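Local coordinates for mitotic checkpoint control protein kinase BUB1 (Drosophila melanogaster, PDB 6JKK), which works in the mitotic checkpoint at the kinetochore and, through its ATP-dependent protein kinase domain, probably phosphorylates CENP-E to switch spindle microtubules from lateral association to end-on capture, at residues Lys233-Glu236 with Gly240-Trp243. Sequence-based numbering, arbitrary orientation.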
ATOM      1  N   LYS A 233       6.093  -3.716 -14.626  1.00 33.67           N
ATOM      2  CA  LYS A 233       6.556  -2.586 -15.426  1.00 32.67           C
ATOM      3  C   LYS A 233       5.456  -1.533 -15.541  1.00 27.40           C
ATOM      4  O   LYS A 233       4.408  -1.803 -16.133  1.00 27.64           O
ATOM      5  CB  LYS A 233       6.912  -3.041 -16.841  1.00 39.01           C
ATOM      6  CG  LYS A 233       8.347  -3.490 -17.076  1.00 41.79           C
ATOM      7  CD  LYS A 233       8.561  -3.627 -18.579  1.00 45.90           C
ATOM      8  CE  LYS A 233       9.968  -4.052 -18.936  1.00 52.04           C
ATOM      9  NZ  LYS A 233      10.076  -4.275 -20.407  1.00 61.18           N
ATOM     10  N   CYS A 234       5.682  -0.338 -14.997  1.00 28.35           N
ATOM     11  CA  CYS A 234       4.760   0.766 -15.260  1.00 28.79           C
ATOM     12  C   CYS A 234       4.949   1.220 -16.712  1.00 28.01           C
ATOM     13  O   CYS A 234       5.844   0.731 -17.412  1.00 28.92           O
ATOM     14  CB  CYS A 234       4.927   1.924 -14.258  1.00 26.15           C
ATOM     15  SG  CYS A 234       6.462   2.899 -14.380  1.00 25.15           S
ATOM     16  N   ILE A 235       4.104   2.137 -17.171  1.00 25.30           N
ATOM     17  CA  ILE A 235       4.091   2.517 -18.583  1.00 26.72           C
ATOM     18  C   ILE A 235       5.413   3.140 -19.042  1.00 32.05           C
ATOM     19  O   ILE A 235       5.894   2.872 -20.149  1.00 29.75           O
ATOM     20  CB  ILE A 235       2.909   3.460 -18.890  1.00 30.19           C
ATOM     21  CG1 ILE A 235       1.592   2.757 -18.571  1.00 25.43           C
ATOM     22  CG2 ILE A 235       2.925   3.898 -20.345  1.00 31.24           C
ATOM     23  CD1 ILE A 235       1.478   1.402 -19.233  1.00 26.93           C
ATOM     24  N   GLU A 236       6.003   3.963 -18.183  1.00 29.27           N
ATOM     25  CA  GLU A 236       7.275   4.607 -18.500  1.00 36.10           C
ATOM     26  C   GLU A 236       8.406   3.584 -18.665  1.00 29.67           C
ATOM     27  O   GLU A 236       9.276   3.735 -19.525  1.00 33.27           O
ATOM     28  CB  GLU A 236       7.629   5.639 -17.419  1.00 26.90           C
ATOM     29  CG  GLU A 236       6.713   6.871 -17.396  1.00 26.06           C
ATOM     30  CD  GLU A 236       5.339   6.597 -16.794  1.00 26.22           C
ATOM     31  OE1 GLU A 236       5.155   5.534 -16.162  1.00 25.19           O
ATOM     32  OE2 GLU A 236       4.443   7.453 -16.948  1.00 26.92           O
ATOM     33  N   GLY A 240      10.891   3.298 -22.384  1.00 53.79           N
ATOM     34  CA  GLY A 240      12.145   4.027 -22.282  1.00 56.68           C
ATOM     35  C   GLY A 240      12.020   5.438 -21.729  1.00 56.55           C
ATOM     36  O   GLY A 240      12.665   6.363 -22.227  1.00 56.57           O
ATOM     37  N   ARG A 241      11.199   5.605 -20.695  1.00 46.99           N
ATOM     38  CA  ARG A 241      10.944   6.935 -20.149  1.00 42.55           C
ATOM     39  C   ARG A 241      11.115   7.046 -18.632  1.00 41.50           C
ATOM     40  O   ARG A 241      10.923   6.075 -17.898  1.00 37.02           O
ATOM     41  CB  ARG A 241       9.566   7.452 -20.585  1.00 37.72           C
ATOM     42  CG  ARG A 241       9.588   8.132 -21.953  1.00 46.67           C
ATOM     43  CD  ARG A 241       8.297   8.881 -22.229  1.00 49.47           C
ATOM     44  NE  ARG A 241       7.137   8.011 -22.077  1.00 50.40           N
ATOM     45  CZ  ARG A 241       5.979   8.399 -21.556  1.00 51.53           C
ATOM     46  NH1 ARG A 241       5.820   9.649 -21.140  1.00 46.78           N
ATOM     47  NH2 ARG A 241       4.978   7.535 -21.450  1.00 51.10           N
ATOM     48  N   PRO A 242      11.500   8.242 -18.165  1.00 40.97           N
ATOM     49  CA  PRO A 242      11.649   8.512 -16.733  1.00 38.58           C
ATOM     50  C   PRO A 242      10.313   8.477 -15.994  1.00 33.50           C
ATOM     51  O   PRO A 242       9.271   8.729 -16.601  1.00 32.73           O
ATOM     52  CB  PRO A 242      12.228   9.930 -16.709  1.00 39.21           C
ATOM     53  CG  PRO A 242      11.813  10.532 -18.011  1.00 41.27           C
ATOM     54  CD  PRO A 242      11.876   9.408 -18.985  1.00 41.12           C
ATOM     55  N   TRP A 243      10.352   8.168 -14.700  1.00 29.06           N
ATOM     56  CA  TRP A 243       9.148   8.103 -13.876  1.00 24.44           C
ATOM     57  C   TRP A 243       9.461   8.502 -12.444  1.00 25.71           C
ATOM     58  O   TRP A 243      10.594   8.370 -11.988  1.00 27.06           O
ATOM     59  CB  TRP A 243       8.573   6.686 -13.872  1.00 28.51           C
ATOM     60  CG  TRP A 243       9.577   5.651 -13.492  1.00 28.07           C
ATOM     61  CD1 TRP A 243      10.367   4.927 -14.338  1.00 36.34           C
ATOM     62  CD2 TRP A 243       9.906   5.218 -12.167  1.00 27.98           C
ATOM     63  NE1 TRP A 243      11.166   4.071 -13.621  1.00 26.66           N
ATOM     64  CE2 TRP A 243      10.902   4.231 -12.284  1.00 28.67           C
ATOM     65  CE3 TRP A 243       9.456   5.572 -10.891  1.00 25.36           C
ATOM     66  CZ2 TRP A 243      11.455   3.594 -11.173  1.00 29.02           C
ATOM     67  CZ3 TRP A 243      10.003   4.939  -9.792  1.00 27.92           C
ATOM     68  CH2 TRP A 243      10.987   3.961  -9.938  1.00 28.96           C
TER
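Glu236 and Arg241 close the turn that leads from the short helix 235-238 toward helix 246-261, in the part of the kinase domain where helix EF normally precedes helix F. Arg241 N donates to Glu236 O at 2.9 Å, five residues back along the chain, with an N-H...O angle of 157°; this is a 6→1 backbone bond across the turn, and Gly240 supplies the positive phi (58°) that reverses the chain. With CG anti to its own carbonyl carbon, Glu236 sets that atom 3.3 Å from Pro242 O, while its CB rests 3.8 Å from Trp243 CB. The same CG lies over one face of the Arg241 guanidinium, but Glu236 OE2 stays 4.5 Å from Arg241 NH2, well off the guanidinium plane. Cys234 SG sits over the Trp243 indole, 4.5 Å from the centroid of its five-membered ring and 22° from the normal. Trp243 NE1 bonds to Tyr225 O, and Cys234 also touches Leu247 and Tyr250 of helix 246-261. The backbone bond therefore ties Arg241 to Glu236 across the turn, while the sulfur-aromatic contact packs the buried Cys234 and Trp243 together, whereas the Glu236-Arg241 charges probably add only diffuse attraction.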